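Type C neurotoxin (Clostridium botulinum, PDB 3PME) probably binds gangliosides and phospholipid at the nerve-cell membrane through this receptor-binding domain of a C/D mosaic botulinum neurotoxin. Local coordinates at residues A[141-153]-A[156-168]. Residues are numbered along the deposited sequence; the frame is centred on the assembly and turned at random.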
ATOM      1  N   PHE A 141      -3.810   4.357   0.377  1.00 17.57           N
ATOM      2  CA  PHE A 141      -5.052   4.169  -0.376  1.00 17.23           C
ATOM      3  C   PHE A 141      -5.360   5.400  -1.217  1.00 15.86           C
ATOM      4  O   PHE A 141      -4.910   6.501  -0.900  1.00 16.09           O
ATOM      5  CB  PHE A 141      -6.235   3.734   0.509  1.00 14.81           C
ATOM      6  CG  PHE A 141      -6.607   4.711   1.594  1.00 17.04           C
ATOM      7  CD1 PHE A 141      -5.982   4.672   2.832  1.00 17.80           C
ATOM      8  CD2 PHE A 141      -7.656   5.615   1.414  1.00 16.82           C
ATOM      9  CE1 PHE A 141      -6.347   5.545   3.850  1.00 17.71           C
ATOM     10  CE2 PHE A 141      -8.041   6.489   2.427  1.00 17.33           C
ATOM     11  CZ  PHE A 141      -7.389   6.457   3.652  1.00 18.41           C
ATOM     12  N   PHE A 142      -6.076   5.178  -2.311  1.00 17.90           N
ATOM     13  CA  PHE A 142      -6.368   6.222  -3.298  1.00 15.32           C
ATOM     14  C   PHE A 142      -7.727   6.865  -3.013  1.00 17.28           C
ATOM     15  O   PHE A 142      -8.760   6.184  -2.933  1.00 18.91           O
ATOM     16  CB  PHE A 142      -6.335   5.621  -4.703  1.00 17.65           C
ATOM     17  CG  PHE A 142      -6.626   6.613  -5.797  1.00 18.89           C
ATOM     18  CD1 PHE A 142      -5.855   7.760  -5.933  1.00 18.16           C
ATOM     19  CD2 PHE A 142      -7.659   6.381  -6.697  1.00 18.69           C
ATOM     20  CE1 PHE A 142      -6.117   8.679  -6.949  1.00 20.63           C
ATOM     21  CE2 PHE A 142      -7.921   7.285  -7.714  1.00 19.07           C
ATOM     22  CZ  PHE A 142      -7.150   8.434  -7.841  1.00 17.93           C
ATOM     23  N   VAL A 143      -7.708   8.180  -2.854  1.00 15.74           N
ATOM     24  CA  VAL A 143      -8.922   8.938  -2.554  1.00 15.47           C
ATOM     25  C   VAL A 143      -9.322   9.759  -3.765  1.00 17.90           C
ATOM     26  O   VAL A 143      -8.469  10.333  -4.458  1.00 18.30           O
ATOM     27  CB  VAL A 143      -8.701   9.888  -1.355  1.00 16.63           C
ATOM     28  CG1 VAL A 143      -9.938  10.772  -1.103  1.00 19.06           C
ATOM     29  CG2 VAL A 143      -8.332   9.090  -0.104  1.00 18.60           C
ATOM     30  N   THR A 144     -10.621   9.819  -4.031  1.00 17.04           N
ATOM     31  CA  THR A 144     -11.114  10.741  -5.047  1.00 16.98           C
ATOM     32  C   THR A 144     -12.423  11.317  -4.562  1.00 16.82           C
ATOM     33  O   THR A 144     -13.340  10.577  -4.181  1.00 18.87           O
ATOM     34  CB  THR A 144     -11.350  10.081  -6.410  1.00 18.25           C
ATOM     35  OG1 THR A 144     -10.229   9.260  -6.758  1.00 19.45           O
ATOM     36  CG2 THR A 144     -11.532  11.163  -7.476  1.00 18.83           C
ATOM     37  N   ILE A 145     -12.486  12.640  -4.557  1.00 17.67           N
ATOM     38  CA  ILE A 145     -13.711  13.349  -4.205  1.00 17.02           C
ATOM     39  C   ILE A 145     -14.226  14.038  -5.459  1.00 19.50           C
ATOM     40  O   ILE A 145     -13.478  14.784  -6.088  1.00 22.03           O
ATOM     41  CB  ILE A 145     -13.452  14.455  -3.168  1.00 20.77           C
ATOM     42  CG1 ILE A 145     -12.654  13.936  -1.969  1.00 27.11           C
ATOM     43  CG2 ILE A 145     -14.783  15.081  -2.718  1.00 22.38           C
ATOM     44  CD1 ILE A 145     -13.374  12.929  -1.191  1.00 27.46           C
ATOM     45  N   THR A 146     -15.486  13.796  -5.828  1.00 19.45           N
ATOM     46  CA  THR A 146     -16.099  14.600  -6.895  1.00 19.65           C
ATOM     47  C   THR A 146     -17.140  15.527  -6.271  1.00 20.36           C
ATOM     48  O   THR A 146     -17.799  15.174  -5.285  1.00 20.75           O
ATOM     49  CB  THR A 146     -16.723  13.747  -8.033  1.00 20.32           C
ATOM     50  OG1 THR A 146     -17.842  12.997  -7.531  1.00 23.25           O
ATOM     51  CG2 THR A 146     -15.694  12.782  -8.630  1.00 24.33           C
ATOM     52  N   ASN A 147     -17.257  16.725  -6.836  1.00 20.95           N
ATOM     53  CA  ASN A 147     -18.184  17.726  -6.319  1.00 20.90           C
ATOM     54  C   ASN A 147     -18.998  18.290  -7.457  1.00 22.98           C
ATOM     55  O   ASN A 147     -18.452  18.674  -8.477  1.00 22.05           O
ATOM     56  CB  ASN A 147     -17.422  18.878  -5.661  1.00 24.55           C
ATOM     57  CG  ASN A 147     -16.524  18.423  -4.525  1.00 25.64           C
ATOM     58  OD1 ASN A 147     -16.984  18.181  -3.411  1.00 27.15           O
ATOM     59  ND2 ASN A 147     -15.230  18.322  -4.801  1.00 26.83           N
ATOM     60  N   ASN A 148     -20.311  18.338  -7.284  1.00 23.91           N
ATOM     61  CA  ASN A 148     -21.143  19.026  -8.254  1.00 24.37           C
ATOM     62  C   ASN A 148     -22.207  19.845  -7.541  1.00 23.43           C
ATOM     63  O   ASN A 148     -23.042  19.314  -6.806  1.00 25.72           O
ATOM     64  CB  ASN A 148     -21.770  18.052  -9.256  1.00 25.90           C
ATOM     65  CG  ASN A 148     -22.257  18.748 -10.509  1.00 29.79           C
ATOM     66  OD1 ASN A 148     -22.957  19.759 -10.437  1.00 27.99           O
ATOM     67  ND2 ASN A 148     -21.882  18.219 -11.667  1.00 29.30           N
ATOM     68  N   ILE A 149     -22.138  21.148  -7.751  1.00 27.56           N
ATOM     69  CA  ILE A 149     -23.030  22.082  -7.079  1.00 29.17           C
ATOM     70  C   ILE A 149     -24.492  21.812  -7.428  1.00 32.13           C
ATOM     71  O   ILE A 149     -25.399  22.265  -6.729  1.00 31.60           O
ATOM     72  CB  ILE A 149     -22.643  23.536  -7.413  1.00 32.09           C
ATOM     73  CG1 ILE A 149     -23.187  24.488  -6.351  1.00 38.44           C
ATOM     74  CG2 ILE A 149     -23.092  23.904  -8.813  1.00 30.48           C
ATOM     75  CD1 ILE A 149     -22.710  24.141  -4.955  1.00 41.87           C
ATOM     76  N   MET A 150     -24.716  21.043  -8.490  1.00 28.11           N
ATOM     77  CA  MET A 150     -26.070  20.686  -8.902  1.00 30.23           C
ATOM     78  C   MET A 150     -26.613  19.493  -8.135  1.00 32.66           C
ATOM     79  O   MET A 150     -27.777  19.126  -8.292  1.00 30.67           O
ATOM     80  CB  MET A 150     -26.124  20.401 -10.404  1.00 32.97           C
ATOM     81  CG  MET A 150     -26.080  21.654 -11.264  1.00 39.82           C
ATOM     82  SD  MET A 150     -25.994  21.277 -13.024  1.00 54.57           S
ATOM     83  CE  MET A 150     -24.383  20.496 -13.122  1.00 45.85           C
ATOM     84  N   GLY A 151     -25.782  18.877  -7.301  1.00 26.76           N
ATOM     85  CA  GLY A 151     -26.257  17.726  -6.564  1.00 28.11           C
ATOM     86  C   GLY A 151     -25.416  17.318  -5.381  1.00 23.94           C
ATOM     87  O   GLY A 151     -25.721  17.673  -4.237  1.00 22.01           O
ATOM     88  N   TYR A 152     -24.355  16.563  -5.660  1.00 24.85           N
ATOM     89  CA  TYR A 152     -23.669  15.801  -4.620  1.00 24.07           C
ATOM     90  C   TYR A 152     -22.164  15.920  -4.643  1.00 21.42           C
ATOM     91  O   TYR A 152     -21.540  16.200  -5.671  1.00 22.12           O
ATOM     92  CB  TYR A 152     -24.044  14.316  -4.729  1.00 23.92           C
ATOM     93  CG  TYR A 152     -25.526  14.171  -4.776  1.00 21.40           C
ATOM     94  CD1 TYR A 152     -26.198  14.335  -5.965  1.00 28.88           C
ATOM     95  CD2 TYR A 152     -26.258  13.963  -3.622  1.00 23.45           C
ATOM     96  CE1 TYR A 152     -27.553  14.268  -6.010  1.00 22.76           C
ATOM     97  CE2 TYR A 152     -27.636  13.891  -3.665  1.00 24.68           C
ATOM     98  CZ  TYR A 152     -28.264  14.045  -4.874  1.00 26.92           C
ATOM     99  OH  TYR A 152     -29.632  13.989  -4.983  1.00 28.14           O
ATOM    100  N   MET A 153     -21.579  15.695  -3.480  1.00 21.06           N
ATOM    101  CA  MET A 153     -20.167  15.358  -3.453  1.00 18.98           C
ATOM    102  C   MET A 153     -20.065  13.875  -3.119  1.00 20.90           C
ATOM    103  O   MET A 153     -20.879  13.336  -2.374  1.00 21.55           O
ATOM    104  CB  MET A 153     -19.408  16.242  -2.481  1.00 21.35           C
ATOM    105  CG  MET A 153     -19.907  16.217  -1.074  1.00 21.61           C
ATOM    106  SD  MET A 153     -18.949  17.398  -0.118  1.00 29.78           S
ATOM    107  CE  MET A 153     -19.619  17.074   1.504  1.00 26.01           C
ATOM    108  N   TYR A 156     -14.735   8.391  -3.293  1.00 17.36           N
ATOM    109  CA  TYR A 156     -14.278   7.130  -3.872  1.00 16.54           C
ATOM    110  C   TYR A 156     -13.012   6.700  -3.154  1.00 18.12           C
ATOM    111  O   TYR A 156     -12.157   7.531  -2.870  1.00 18.01           O
ATOM    112  CB  TYR A 156     -13.936   7.297  -5.352  1.00 18.50           C
ATOM    113  CG  TYR A 156     -15.142   7.551  -6.226  1.00 18.49           C
ATOM    114  CD1 TYR A 156     -15.753   8.797  -6.242  1.00 19.58           C
ATOM    115  CD2 TYR A 156     -15.665   6.549  -7.028  1.00 18.64           C
ATOM    116  CE1 TYR A 156     -16.861   9.039  -7.039  1.00 21.80           C
ATOM    117  CE2 TYR A 156     -16.799   6.783  -7.827  1.00 19.51           C
ATOM    118  CZ  TYR A 156     -17.374   8.039  -7.825  1.00 22.06           C
ATOM    119  OH  TYR A 156     -18.493   8.298  -8.602  1.00 23.29           O
ATOM    120  N   ILE A 157     -12.921   5.407  -2.863  1.00 16.31           N
ATOM    121  CA  ILE A 157     -11.711   4.809  -2.279  1.00 16.08           C
ATOM    122  C   ILE A 157     -11.238   3.705  -3.210  1.00 20.09           C
ATOM    123  O   ILE A 157     -11.975   2.755  -3.502  1.00 18.72           O
ATOM    124  CB  ILE A 157     -11.967   4.229  -0.866  1.00 18.00           C
ATOM    125  CG1 ILE A 157     -12.435   5.324   0.097  1.00 17.27           C
ATOM    126  CG2 ILE A 157     -10.692   3.518  -0.338  1.00 17.21           C
ATOM    127  CD1 ILE A 157     -11.388   6.420   0.333  1.00 18.10           C
ATOM    128  N   ASN A 158     -10.001   3.838  -3.680  1.00 18.26           N
ATOM    129  CA  ASN A 158      -9.440   2.888  -4.628  1.00 19.69           C
ATOM    130  C   ASN A 158     -10.370   2.654  -5.823  1.00 19.99           C
ATOM    131  O   ASN A 158     -10.560   1.524  -6.286  1.00 19.99           O
ATOM    132  CB  ASN A 158      -9.067   1.582  -3.920  1.00 18.83           C
ATOM    133  CG  ASN A 158      -7.947   1.777  -2.916  1.00 19.41           C
ATOM    134  OD1 ASN A 158      -7.151   2.697  -3.046  1.00 20.28           O
ATOM    135  ND2 ASN A 158      -7.890   0.921  -1.906  1.00 21.32           N
ATOM    136  N   GLY A 159     -10.989   3.737  -6.291  1.00 20.48           N
ATOM    137  CA  GLY A 159     -11.782   3.683  -7.506  1.00 20.84           C
ATOM    138  C   GLY A 159     -13.220   3.235  -7.306  1.00 21.38           C
ATOM    139  O   GLY A 159     -13.964   3.069  -8.272  1.00 22.68           O
ATOM    140  N   GLU A 160     -13.619   3.047  -6.057  1.00 17.57           N
ATOM    141  CA  GLU A 160     -14.963   2.543  -5.766  1.00 20.01           C
ATOM    142  C   GLU A 160     -15.740   3.536  -4.921  1.00 18.63           C
ATOM    143  O   GLU A 160     -15.263   3.995  -3.883  1.00 18.80           O
ATOM    144  CB  GLU A 160     -14.880   1.193  -5.046  1.00 20.01           C
ATOM    145  CG  GLU A 160     -14.198   0.100  -5.864  1.00 23.23           C
ATOM    146  CD  GLU A 160     -14.276  -1.255  -5.194  1.00 29.98           C
ATOM    147  OE1 GLU A 160     -14.086  -1.314  -3.963  1.00 32.48           O
ATOM    148  OE2 GLU A 160     -14.554  -2.252  -5.897  1.00 32.09           O
ATOM    149  N   LEU A 161     -16.950   3.874  -5.361  1.00 16.99           N
ATOM    150  CA  LEU A 161     -17.788   4.795  -4.603  1.00 17.88           C
ATOM    151  C   LEU A 161     -18.150   4.242  -3.224  1.00 17.60           C
ATOM    152  O   LEU A 161     -18.593   3.101  -3.110  1.00 18.81           O
ATOM    153  CB  LEU A 161     -19.053   5.093  -5.397  1.00 18.74           C
ATOM    154  CG  LEU A 161     -20.010   6.045  -4.695  1.00 18.79           C
ATOM    155  CD1 LEU A 161     -19.386   7.431  -4.515  1.00 19.31           C
ATOM    156  CD2 LEU A 161     -21.298   6.131  -5.516  1.00 19.20           C
ATOM    157  N   LYS A 162     -17.944   5.044  -2.181  1.00 18.09           N
ATOM    158  CA  LYS A 162     -18.255   4.612  -0.816  1.00 18.91           C
ATOM    159  C   LYS A 162     -19.367   5.424  -0.168  1.00 21.50           C
ATOM    160  O   LYS A 162     -20.202   4.877   0.555  1.00 23.85           O
ATOM    161  CB  LYS A 162     -17.002   4.681   0.072  1.00 19.61           C
ATOM    162  CG  LYS A 162     -15.839   3.877  -0.458  1.00 20.38           C
ATOM    163  CD  LYS A 162     -16.089   2.377  -0.394  1.00 20.77           C
ATOM    164  CE  LYS A 162     -14.822   1.606  -0.753  1.00 22.85           C
ATOM    165  NZ  LYS A 162     -15.093   0.142  -0.893  1.00 26.42           N
ATOM    166  N   GLN A 163     -19.355   6.733  -0.399  1.00 19.11           N
ATOM    167  CA  GLN A 163     -20.286   7.634   0.277  1.00 21.04           C
ATOM    168  C   GLN A 163     -20.694   8.767  -0.644  1.00 20.87           C
ATOM    169  O   GLN A 163     -19.940   9.168  -1.530  1.00 20.42           O
ATOM    170  CB  GLN A 163     -19.632   8.235   1.530  1.00 23.64           C
ATOM    171  CG  GLN A 163     -19.198   7.207   2.577  1.00 27.51           C
ATOM    172  CD  GLN A 163     -20.348   6.735   3.437  1.00 31.54           C
ATOM    173  OE1 GLN A 163     -20.744   5.566   3.384  1.00 38.24           O
ATOM    174  NE2 GLN A 163     -20.887   7.635   4.243  1.00 26.47           N
ATOM    175  N   SER A 164     -21.894   9.287  -0.420  1.00 22.19           N
ATOM    176  CA  SER A 164     -22.365  10.463  -1.130  1.00 22.18           C
ATOM    177  C   SER A 164     -23.033  11.391  -0.121  1.00 23.85           C
ATOM    178  O   SER A 164     -23.531  10.941   0.915  1.00 22.84           O
ATOM    179  CB  SER A 164     -23.360  10.062  -2.219  1.00 23.55           C
ATOM    180  OG  SER A 164     -23.805  11.199  -2.949  1.00 25.40           O
ATOM    181  N   GLU A 165     -23.016  12.686  -0.414  1.00 21.74           N
ATOM    182  CA  GLU A 165     -23.660  13.676   0.433  1.00 24.97           C
ATOM    183  C   GLU A 165     -24.210  14.803  -0.423  1.00 23.34           C
ATOM    184  O   GLU A 165     -23.562  15.290  -1.347  1.00 22.38           O
ATOM    185  CB  GLU A 165     -22.685  14.225   1.482  1.00 25.20           C
ATOM    186  CG  GLU A 165     -23.344  15.150   2.496  1.00 28.65           C
ATOM    187  CD  GLU A 165     -24.172  14.396   3.519  1.00 33.60           C
ATOM    188  OE1 GLU A 165     -24.016  13.161   3.620  1.00 39.15           O
ATOM    189  OE2 GLU A 165     -24.968  15.039   4.235  1.00 42.86           O
ATOM    190  N   ARG A 166     -25.428  15.219  -0.108  1.00 24.91           N
ATOM    191  CA  ARG A 166     -26.077  16.269  -0.871  1.00 26.78           C
ATOM    192  C   ARG A 166     -25.432  17.610  -0.548  1.00 24.66           C
ATOM    193  O   ARG A 166     -25.187  17.911   0.617  1.00 26.81           O
ATOM    194  CB  ARG A 166     -27.562  16.287  -0.515  1.00 28.58           C
ATOM    195  CG  ARG A 166     -28.403  17.224  -1.332  1.00 32.52           C
ATOM    196  CD  ARG A 166     -29.879  16.911  -1.095  1.00 34.59           C
ATOM    197  NE  ARG A 166     -30.261  17.055   0.308  1.00 41.91           N
ATOM    198  CZ  ARG A 166     -30.254  16.068   1.204  1.00 42.76           C
ATOM    199  NH1 ARG A 166     -29.883  14.840   0.854  1.00 45.62           N
ATOM    200  NH2 ARG A 166     -30.617  16.312   2.457  1.00 45.34           N
ATOM    201  N   ILE A 167     -25.134  18.399  -1.575  1.00 23.22           N
ATOM    202  CA  ILE A 167     -24.593  19.737  -1.353  1.00 24.55           C
ATOM    203  C   ILE A 167     -25.399  20.811  -2.075  1.00 27.20           C
ATOM    204  O   ILE A 167     -25.140  21.999  -1.911  1.00 24.73           O
ATOM    205  CB  ILE A 167     -23.097  19.854  -1.752  1.00 24.58           C
ATOM    206  CG1 ILE A 167     -22.883  19.455  -3.217  1.00 24.03           C
ATOM    207  CG2 ILE A 167     -22.218  19.011  -0.826  1.00 24.89           C
ATOM    208  CD1 ILE A 167     -21.511  19.796  -3.750  1.00 25.15           C
ATOM    209  N   GLU A 168     -26.381  20.380  -2.863  1.00 27.04           N
ATOM    210  CA  GLU A 168     -27.196  21.304  -3.636  1.00 31.89           C
ATOM    211  C   GLU A 168     -27.989  22.209  -2.706  1.00 29.50           C
ATOM    212  O   GLU A 168     -28.456  23.273  -3.114  1.00 33.39           O
ATOM    213  CB  GLU A 168     -28.152  20.530  -4.549  1.00 32.62           C
ATOM    214  CG  GLU A 168     -28.889  21.401  -5.555  1.00 40.41           C
ATOM    215  CD  GLU A 168     -29.979  20.642  -6.294  1.00 43.60           C
ATOM    216  OE1 GLU A 168     -30.363  19.543  -5.827  1.00 44.49           O
ATOM    217  OE2 GLU A 168     -30.452  21.151  -7.337  1.00 48.15           O
TER
HETATM  218  O   HOH W   1     -10.655   6.538  -5.488  1.00 18.55           O
HETATM  219  O   HOH W   2     -19.187  11.526  -9.520  1.00 27.64           O
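Ile167 packs on Met153 where two successive antiparallel beta hairpins share strand 152-157. The strands belong to the concanavalin-like N-terminal half of the receptor-binding domain. Ile167 sends CG2 onto Met153, reaching CG at 3.6 Å and SD at 3.7 Å. The two side chains cross at about a right angle. With Met153 chi1 at 57° and the rest of its chain extended, CG and SD lie against Ile167 CG2, and the Met153 and Glu165 side chains run side by side. Trp111 of strand 108-114 also touches Met153. The other branch of Ile167 turns to the first hairpin's turn, with CD1 3.5 Å from Asn148 O. Ile167 N donates to Gly151 O at 2.8 Å, and Glu168 N adds a weak bond to the same oxygen. Tyr156 pairs with Thr144 through two backbone hydrogen bonds. The Tyr156 ring turns an edge to Thr144 O, while Leu161 CD1 lies over one face, toward the rim. The hydroxyl bonds to Asn207, and a water bonded to Thr146 OG1 donates a weak bond to it. At the 157-160 turn, Asn158 grips Phe142 twice: its backbone N donates to Phe142 O, and Asn158 OD1 accepts from Phe142 N at 2.8 Å, nearly straight at 170°.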